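PDB 1FW6: DNA mismatch repair protein MUTS from Thermus aquaticus, which takes part in DNA mismatch repair, binding mismatched DNA and carrying a weak ATPase activity through which it acts as a DNA damage sensor. Local coordinates for residues Gly556-Val561 against Phe592-Ala597; Asp662-Gly667 against Thr691-His696. One frame throughout, in Å; residues are numbered along the deposited sequence.

Contact 1 (Gly556-Val561 against Phe592-Ala597); sequences GRHPVV and FLRQTA
Gln595 lies against the backbone of Gly556-His558, and the alpha carbons of His558 and Gln595 come within 4.3 Å. Gln595 CB lies 4.1 Å from His558 CB. The next carbon, CG, stands anti to the backbone N (chi1 170°), which carries it over the Arg557-His558 peptide: Gln595 CG is 3.4 Å from Arg557 C. Beyond CG the chain stays extended, and the whole terminal amide lies beside Gly556, with NE2 so close to it in the model that the amide's placement is doubtful. The preceding residue, Arg594, brings its CB to the rim of the His558 imidazole, near the ring plane, 3.8 Å from His558 NE2; its extended chain then leads off toward the nucleotide. The ring is held from its own loop: His558 ND1 accepts from the N-H of Val560, near the ring plane, and from that of Val561, well out of it, while Val561 CG2 lies over one face, offset toward the rim. Phe567, part of the ADP pocket, touches both His558 and Gln595. The contact thus sets the loop after strand 551-556 on helix 589-603, which begins at the P-loop, with strands 570-574 and 690-694 meeting other side chains of that helix.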
ATOM      1  N   GLY C 556     -31.420  17.664  14.888  1.00 21.96           N
ATOM      2  CA  GLY C 556     -30.732  16.866  13.891  1.00 22.08           C
ATOM      3  C   GLY C 556     -29.241  16.859  14.137  1.00 22.95           C
ATOM      4  O   GLY C 556     -28.683  17.853  14.616  1.00 24.31           O
ATOM      5  N   ARG C 557     -28.593  15.746  13.805  1.00 21.13           N
ATOM      6  CA  ARG C 557     -27.160  15.604  14.004  1.00 20.18           C
ATOM      7  C   ARG C 557     -26.511  14.866  12.843  1.00 21.05           C
ATOM      8  O   ARG C 557     -27.171  14.077  12.155  1.00 21.30           O
ATOM      9  CB  ARG C 557     -26.916  14.861  15.316  1.00 19.81           C
ATOM     10  CG  ARG C 557     -28.030  13.888  15.632  1.00 20.18           C
ATOM     11  CD  ARG C 557     -27.919  13.341  17.009  1.00 19.78           C
ATOM     12  NE  ARG C 557     -28.094  11.889  17.030  1.00 18.83           N
ATOM     13  CZ  ARG C 557     -29.265  11.264  17.039  1.00 17.04           C
ATOM     14  NH1 ARG C 557     -30.390  11.953  17.025  1.00 16.83           N
ATOM     15  NH2 ARG C 557     -29.304   9.942  17.081  1.00 16.86           N
ATOM     16  N   HIS C 558     -25.223  15.139  12.617  1.00 21.00           N
ATOM     17  CA  HIS C 558     -24.455  14.496  11.544  1.00 20.73           C
ATOM     18  C   HIS C 558     -24.247  13.008  11.913  1.00 21.37           C
ATOM     19  O   HIS C 558     -23.543  12.690  12.870  1.00 20.19           O
ATOM     20  CB  HIS C 558     -23.105  15.221  11.382  1.00 20.85           C
ATOM     21  CG  HIS C 558     -22.350  14.864  10.132  1.00 20.92           C
ATOM     22  ND1 HIS C 558     -21.829  13.606   9.902  1.00 22.07           N
ATOM     23  CD2 HIS C 558     -22.014  15.609   9.054  1.00 20.20           C
ATOM     24  CE1 HIS C 558     -21.206  13.594   8.739  1.00 20.44           C
ATOM     25  NE2 HIS C 558     -21.303  14.799   8.203  1.00 20.66           N
ATOM     26  N   PRO C 559     -24.871  12.080  11.156  1.00 22.27           N
ATOM     27  CA  PRO C 559     -24.758  10.635  11.412  1.00 23.11           C
ATOM     28  C   PRO C 559     -23.353  10.037  11.531  1.00 24.22           C
ATOM     29  O   PRO C 559     -23.162   9.008  12.196  1.00 24.63           O
ATOM     30  CB  PRO C 559     -25.560  10.011  10.271  1.00 21.28           C
ATOM     31  CG  PRO C 559     -25.482  11.075   9.181  1.00 22.40           C
ATOM     32  CD  PRO C 559     -25.689  12.333   9.958  1.00 21.71           C
ATOM     33  N   VAL C 560     -22.367  10.670  10.911  1.00 25.23           N
ATOM     34  CA  VAL C 560     -21.011  10.136  10.988  1.00 25.98           C
ATOM     35  C   VAL C 560     -20.164  10.837  12.051  1.00 27.30           C
ATOM     36  O   VAL C 560     -19.438  10.176  12.802  1.00 27.49           O
ATOM     37  CB  VAL C 560     -20.304  10.209   9.608  1.00 24.56           C
ATOM     38  CG1 VAL C 560     -18.848   9.770   9.737  1.00 23.37           C
ATOM     39  CG2 VAL C 560     -21.040   9.326   8.607  1.00 19.44           C
ATOM     40  N   VAL C 561     -20.272  12.165  12.131  1.00 27.34           N
ATOM     41  CA  VAL C 561     -19.497  12.926  13.107  1.00 27.18           C
ATOM     42  C   VAL C 561     -19.888  12.630  14.539  1.00 27.83           C
ATOM     43  O   VAL C 561     -19.042  12.643  15.422  1.00 27.17           O
ATOM     44  CB  VAL C 561     -19.640  14.450  12.916  1.00 25.81           C
ATOM     45  CG1 VAL C 561     -18.934  15.189  14.072  1.00 23.41           C
ATOM     46  CG2 VAL C 561     -19.048  14.869  11.592  1.00 22.58           C
ATOM     47  N   PHE C 592     -22.983  21.601   9.615  1.00 22.83           N
ATOM     48  CA  PHE C 592     -24.425  21.772   9.601  1.00 22.72           C
ATOM     49  C   PHE C 592     -24.981  21.453   8.213  1.00 23.63           C
ATOM     50  O   PHE C 592     -25.962  20.719   8.095  1.00 25.78           O
ATOM     51  CB  PHE C 592     -24.805  23.190   9.998  1.00 21.91           C
ATOM     52  CG  PHE C 592     -26.294  23.410  10.086  1.00 23.37           C
ATOM     53  CD1 PHE C 592     -27.071  22.643  10.953  1.00 22.74           C
ATOM     54  CD2 PHE C 592     -26.921  24.380   9.302  1.00 20.78           C
ATOM     55  CE1 PHE C 592     -28.450  22.841  11.037  1.00 22.75           C
ATOM     56  CE2 PHE C 592     -28.289  24.581   9.380  1.00 20.81           C
ATOM     57  CZ  PHE C 592     -29.058  23.813  10.248  1.00 22.10           C
ATOM     58  N   LEU C 593     -24.355  21.996   7.167  1.00 22.98           N
ATOM     59  CA  LEU C 593     -24.795  21.737   5.799  1.00 23.46           C
ATOM     60  C   LEU C 593     -24.758  20.241   5.504  1.00 24.45           C
ATOM     61  O   LEU C 593     -25.744  19.659   5.050  1.00 25.96           O
ATOM     62  CB  LEU C 593     -23.904  22.450   4.774  1.00 23.03           C
ATOM     63  CG  LEU C 593     -23.837  23.980   4.712  1.00 23.72           C
ATOM     64  CD1 LEU C 593     -23.023  24.422   3.507  1.00 23.20           C
ATOM     65  CD2 LEU C 593     -25.223  24.542   4.629  1.00 24.58           C
ATOM     66  N   ARG C 594     -23.616  19.616   5.764  1.00 23.71           N
ATOM     67  CA  ARG C 594     -23.478  18.195   5.490  1.00 23.02           C
ATOM     68  C   ARG C 594     -24.515  17.380   6.239  1.00 23.12           C
ATOM     69  O   ARG C 594     -25.073  16.420   5.702  1.00 24.71           O
ATOM     70  CB  ARG C 594     -22.072  17.704   5.857  1.00 22.70           C
ATOM     71  CG  ARG C 594     -20.944  18.276   5.009  1.00 20.38           C
ATOM     72  CD  ARG C 594     -19.695  17.380   5.105  1.00 20.37           C
ATOM     73  NE  ARG C 594     -18.497  17.999   4.540  1.00 19.23           N
ATOM     74  CZ  ARG C 594     -17.697  18.824   5.208  1.00 19.50           C
ATOM     75  NH1 ARG C 594     -17.948  19.129   6.478  1.00 20.38           N
ATOM     76  NH2 ARG C 594     -16.656  19.363   4.598  1.00 20.56           N
ATOM     77  N   GLN C 595     -24.772  17.768   7.481  1.00 22.46           N
ATOM     78  CA  GLN C 595     -25.738  17.070   8.320  1.00 21.90           C
ATOM     79  C   GLN C 595     -27.104  17.071   7.659  1.00 22.03           C
ATOM     80  O   GLN C 595     -27.814  16.068   7.674  1.00 23.62           O
ATOM     81  CB  GLN C 595     -25.836  17.770   9.666  1.00 23.07           C
ATOM     82  CG  GLN C 595     -26.958  17.293  10.548  1.00 22.00           C
ATOM     83  CD  GLN C 595     -27.207  18.271  11.659  1.00 22.63           C
ATOM     84  OE1 GLN C 595     -26.256  18.769  12.257  1.00 21.24           O
ATOM     85  NE2 GLN C 595     -28.485  18.563  11.948  1.00 23.07           N
ATOM     86  N   THR C 596     -27.467  18.210   7.086  1.00 20.18           N
ATOM     87  CA  THR C 596     -28.751  18.341   6.420  1.00 20.26           C
ATOM     88  C   THR C 596     -28.917  17.355   5.255  1.00 19.64           C
ATOM     89  O   THR C 596     -29.925  16.647   5.161  1.00 18.66           O
ATOM     90  CB  THR C 596     -28.937  19.758   5.891  1.00 20.02           C
ATOM     91  OG1 THR C 596     -28.755  20.701   6.957  1.00 18.16           O
ATOM     92  CG2 THR C 596     -30.314  19.901   5.333  1.00 20.09           C
ATOM     93  N   ALA C 597     -27.925  17.320   4.367  1.00 18.88           N
ATOM     94  CA  ALA C 597     -27.948  16.427   3.219  1.00 17.14           C
ATOM     95  C   ALA C 597     -28.061  14.954   3.647  1.00 17.30           C
ATOM     96  O   ALA C 597     -29.004  14.264   3.226  1.00 16.98           O
ATOM     97  CB  ALA C 597     -26.713  16.641   2.387  1.00 17.61           C
TER

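Contact 2 (Asp662-Gly667 against Thr691-His696); sequences DEVGRG and TLFATH. With SO4 (sulfate ion), chain F.
Val664 and Phe693 make the apolar, closely packed part of this contact. The CB of Val664 is 3.7 Å from Phe693 CZ, while Val664 O lies at the edge of the phenyl ring, in its plane. Phe693 gets there with CG anti to its backbone N (chi1 -165°), which puts the CE2-CZ edge of the ring against Val664. Next to this pair the two chains run parallel: Asp662 bridges Ala694, and Glu663 N donates to Ala694 O at 2.6 Å with an N-H...O angle of 157°. Both side chains of the bridge lie on the same face of the sheet, where Leu593 of helix 589-603 packs, and Asp662 OD1 is hydrogen-bonded to Ser590 OG of the P-loop. Strand 657-662, ending in Asp662 and followed by Glu663, beside strand 690-694 ending before His696, fits the Walker B and H-loop (switch histidine) elements of an ABC ATPase. Past the strand ends the packing gives way to polar links. His696 ND1 donates to Glu663 OE1 at 2.9 Å, on the syn side of the carboxylate but 26° out of its plane; the bend at chi2 brings the acid back toward the histidine. A water bridges Val664 O and Thr695 OG1, the latter also bonded to Tyr697 N. At the partly exposed end, next to the second subunit, His696 NE2 donates to O4 of a sulfate at 2.8 Å; this ion, probably from the crystallisation liquor, is also bound by Ser736, Asn585 and Tyr737 of this chain and by Thr668 of the second subunit.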
ATOM      1  N   ASP C 662     -20.889  26.053   0.136  1.00 23.80           N
ATOM      2  CA  ASP C 662     -19.978  26.382   1.214  1.00 24.06           C
ATOM      3  C   ASP C 662     -18.923  27.380   0.744  1.00 24.08           C
ATOM      4  O   ASP C 662     -18.000  27.031   0.007  1.00 25.38           O
ATOM      5  CB  ASP C 662     -19.300  25.107   1.736  1.00 25.81           C
ATOM      6  CG  ASP C 662     -18.951  25.186   3.217  1.00 28.08           C
ATOM      7  OD1 ASP C 662     -18.196  24.316   3.703  1.00 29.72           O
ATOM      8  OD2 ASP C 662     -19.439  26.107   3.901  1.00 28.59           O
ATOM      9  N   GLU C 663     -19.079  28.629   1.158  1.00 23.26           N
ATOM     10  CA  GLU C 663     -18.122  29.678   0.827  1.00 22.63           C
ATOM     11  C   GLU C 663     -17.986  30.045  -0.654  1.00 22.67           C
ATOM     12  O   GLU C 663     -16.947  30.578  -1.054  1.00 20.73           O
ATOM     13  CB  GLU C 663     -16.732  29.287   1.349  1.00 24.09           C
ATOM     14  CG  GLU C 663     -16.692  28.643   2.733  1.00 22.95           C
ATOM     15  CD  GLU C 663     -17.052  29.605   3.850  1.00 24.47           C
ATOM     16  OE1 GLU C 663     -17.373  30.777   3.554  1.00 24.52           O
ATOM     17  OE2 GLU C 663     -17.019  29.185   5.030  1.00 23.76           O
ATOM     18  N   VAL C 664     -19.010  29.789  -1.467  1.00 22.08           N
ATOM     19  CA  VAL C 664     -18.915  30.119  -2.888  1.00 21.67           C
ATOM     20  C   VAL C 664     -18.600  31.607  -3.059  1.00 21.91           C
ATOM     21  O   VAL C 664     -19.279  32.459  -2.488  1.00 23.33           O
ATOM     22  CB  VAL C 664     -20.228  29.778  -3.639  1.00 21.88           C
ATOM     23  CG1 VAL C 664     -20.098  30.120  -5.116  1.00 21.51           C
ATOM     24  CG2 VAL C 664     -20.541  28.306  -3.503  1.00 22.07           C
ATOM     25  N   GLY C 665     -17.565  31.916  -3.840  1.00 22.15           N
ATOM     26  CA  GLY C 665     -17.177  33.300  -4.058  1.00 21.82           C
ATOM     27  C   GLY C 665     -15.760  33.575  -3.572  1.00 22.41           C
ATOM     28  O   GLY C 665     -15.171  34.616  -3.865  1.00 22.57           O
ATOM     29  N   ARG C 666     -15.215  32.636  -2.809  1.00 24.17           N
ATOM     30  CA  ARG C 666     -13.864  32.758  -2.281  1.00 25.02           C
ATOM     31  C   ARG C 666     -12.913  32.369  -3.399  1.00 26.56           C
ATOM     32  O   ARG C 666     -13.262  31.545  -4.239  1.00 27.12           O
ATOM     33  CB  ARG C 666     -13.675  31.798  -1.116  1.00 23.28           C
ATOM     34  CG  ARG C 666     -14.115  30.390  -1.448  1.00 23.69           C
ATOM     35  CD  ARG C 666     -13.044  29.330  -1.190  1.00 24.83           C
ATOM     36  NE  ARG C 666     -13.263  28.551   0.033  1.00 23.23           N
ATOM     37  CZ  ARG C 666     -13.474  27.233   0.072  1.00 24.01           C
ATOM     38  NH1 ARG C 666     -13.508  26.505  -1.040  1.00 21.76           N
ATOM     39  NH2 ARG C 666     -13.626  26.631   1.242  1.00 23.48           N
ATOM     40  N   GLY C 667     -11.723  32.964  -3.425  1.00 27.04           N
ATOM     41  CA  GLY C 667     -10.763  32.596  -4.447  1.00 29.24           C
ATOM     42  C   GLY C 667     -10.473  33.664  -5.472  1.00 31.84           C
ATOM     43  O   GLY C 667      -9.880  33.391  -6.520  1.00 33.46           O
ATOM     44  N   THR C 691     -31.917  25.827  -0.651  1.00 22.23           N
ATOM     45  CA  THR C 691     -30.494  26.125  -0.709  1.00 21.41           C
ATOM     46  C   THR C 691     -29.885  26.621   0.589  1.00 20.00           C
ATOM     47  O   THR C 691     -30.312  27.627   1.147  1.00 19.11           O
ATOM     48  CB  THR C 691     -30.187  27.182  -1.814  1.00 22.44           C
ATOM     49  OG1 THR C 691     -30.593  26.678  -3.093  1.00 22.82           O
ATOM     50  CG2 THR C 691     -28.695  27.508  -1.858  1.00 19.52           C
ATOM     51  N   LEU C 692     -28.880  25.891   1.055  1.00 19.44           N
ATOM     52  CA  LEU C 692     -28.140  26.259   2.251  1.00 20.19           C
ATOM     53  C   LEU C 692     -26.805  26.842   1.767  1.00 20.29           C
ATOM     54  O   LEU C 692     -26.028  26.180   1.088  1.00 22.79           O
ATOM     55  CB  LEU C 692     -27.923  25.034   3.137  1.00 19.69           C
ATOM     56  CG  LEU C 692     -29.101  24.810   4.088  1.00 22.53           C
ATOM     57  CD1 LEU C 692     -29.048  23.442   4.750  1.00 21.30           C
ATOM     58  CD2 LEU C 692     -29.078  25.915   5.128  1.00 24.82           C
ATOM     59  N   PHE C 693     -26.555  28.100   2.099  1.00 18.72           N
ATOM     60  CA  PHE C 693     -25.346  28.773   1.669  1.00 18.25           C
ATOM     61  C   PHE C 693     -24.545  29.257   2.896  1.00 18.34           C
ATOM     62  O   PHE C 693     -25.018  30.099   3.671  1.00 17.96           O
ATOM     63  CB  PHE C 693     -25.771  29.951   0.766  1.00 16.66           C
ATOM     64  CG  PHE C 693     -24.659  30.556  -0.063  1.00 15.57           C
ATOM     65  CD1 PHE C 693     -24.975  31.273  -1.220  1.00 14.73           C
ATOM     66  CD2 PHE C 693     -23.316  30.435   0.302  1.00 15.98           C
ATOM     67  CE1 PHE C 693     -23.979  31.856  -2.009  1.00 13.59           C
ATOM     68  CE2 PHE C 693     -22.307  31.019  -0.482  1.00 15.66           C
ATOM     69  CZ  PHE C 693     -22.644  31.729  -1.641  1.00 15.40           C
ATOM     70  N   ALA C 694     -23.351  28.706   3.090  1.00 17.83           N
ATOM     71  CA  ALA C 694     -22.506  29.140   4.208  1.00 19.65           C
ATOM     72  C   ALA C 694     -21.580  30.156   3.559  1.00 20.60           C
ATOM     73  O   ALA C 694     -20.878  29.825   2.600  1.00 21.07           O
ATOM     74  CB  ALA C 694     -21.699  27.972   4.782  1.00 18.28           C
ATOM     75  N   THR C 695     -21.578  31.385   4.071  1.00 19.35           N
ATOM     76  CA  THR C 695     -20.773  32.434   3.476  1.00 19.97           C
ATOM     77  C   THR C 695     -20.079  33.304   4.507  1.00 20.67           C
ATOM     78  O   THR C 695     -20.373  33.221   5.692  1.00 20.23           O
ATOM     79  CB  THR C 695     -21.667  33.362   2.594  1.00 20.12           C
ATOM     80  OG1 THR C 695     -20.844  34.298   1.871  1.00 20.71           O
ATOM     81  CG2 THR C 695     -22.650  34.143   3.476  1.00 16.46           C
ATOM     82  N   HIS C 696     -19.153  34.136   4.032  1.00 22.72           N
ATOM     83  CA  HIS C 696     -18.450  35.096   4.881  1.00 23.79           C
ATOM     84  C   HIS C 696     -18.778  36.531   4.431  1.00 25.63           C
ATOM     85  O   HIS C 696     -18.319  37.510   5.031  1.00 25.24           O
ATOM     86  CB  HIS C 696     -16.947  34.854   4.851  1.00 20.97           C
ATOM     87  CG  HIS C 696     -16.486  33.875   5.879  1.00 22.17           C
ATOM     88  ND1 HIS C 696     -16.724  32.523   5.776  1.00 23.19           N
ATOM     89  CD2 HIS C 696     -15.861  34.058   7.066  1.00 22.79           C
ATOM     90  CE1 HIS C 696     -16.266  31.912   6.857  1.00 21.86           C
ATOM     91  NE2 HIS C 696     -15.739  32.823   7.655  1.00 21.92           N
TER
HETATM   92  S   SO4 F 852     -14.390  34.311  10.755  1.00 34.28           S
HETATM   93  O1  SO4 F 852     -12.962  34.213  10.427  1.00 35.48           O
HETATM   94  O2  SO4 F 852     -14.554  34.539  12.197  1.00 31.55           O
HETATM   95  O3  SO4 F 852     -14.955  35.446   9.992  1.00 33.48           O
HETATM   96  O4  SO4 F 852     -15.050  33.041  10.394  1.00 33.04           O
HETATM   97  O   HOH W   1     -19.452  32.663   0.296  1.00 21.87           O

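Both contacts are largely buried, their centres about 17 Å apart, and helix 589-603 joins them: it supplies the second segment of contact 1, and another flank of the helix packs on contact 2, where Leu593 CD1 lies 4.0 Å from Ala694 CB. Thr596 also meets Leu692. Their chemistry differs with position. Contact 1 has no hydrogen bond between its segments and relies on aliphatic carbons laid against a peptide and a ring edge, where the helix faces the loop after strand 551-556. Contact 2 pairs neighbouring strands of the central sheet by a backbone bond, then turns to carboxylate, imidazole and water near the magnesium ion, and at His696 and its sulfate reaches the second subunit.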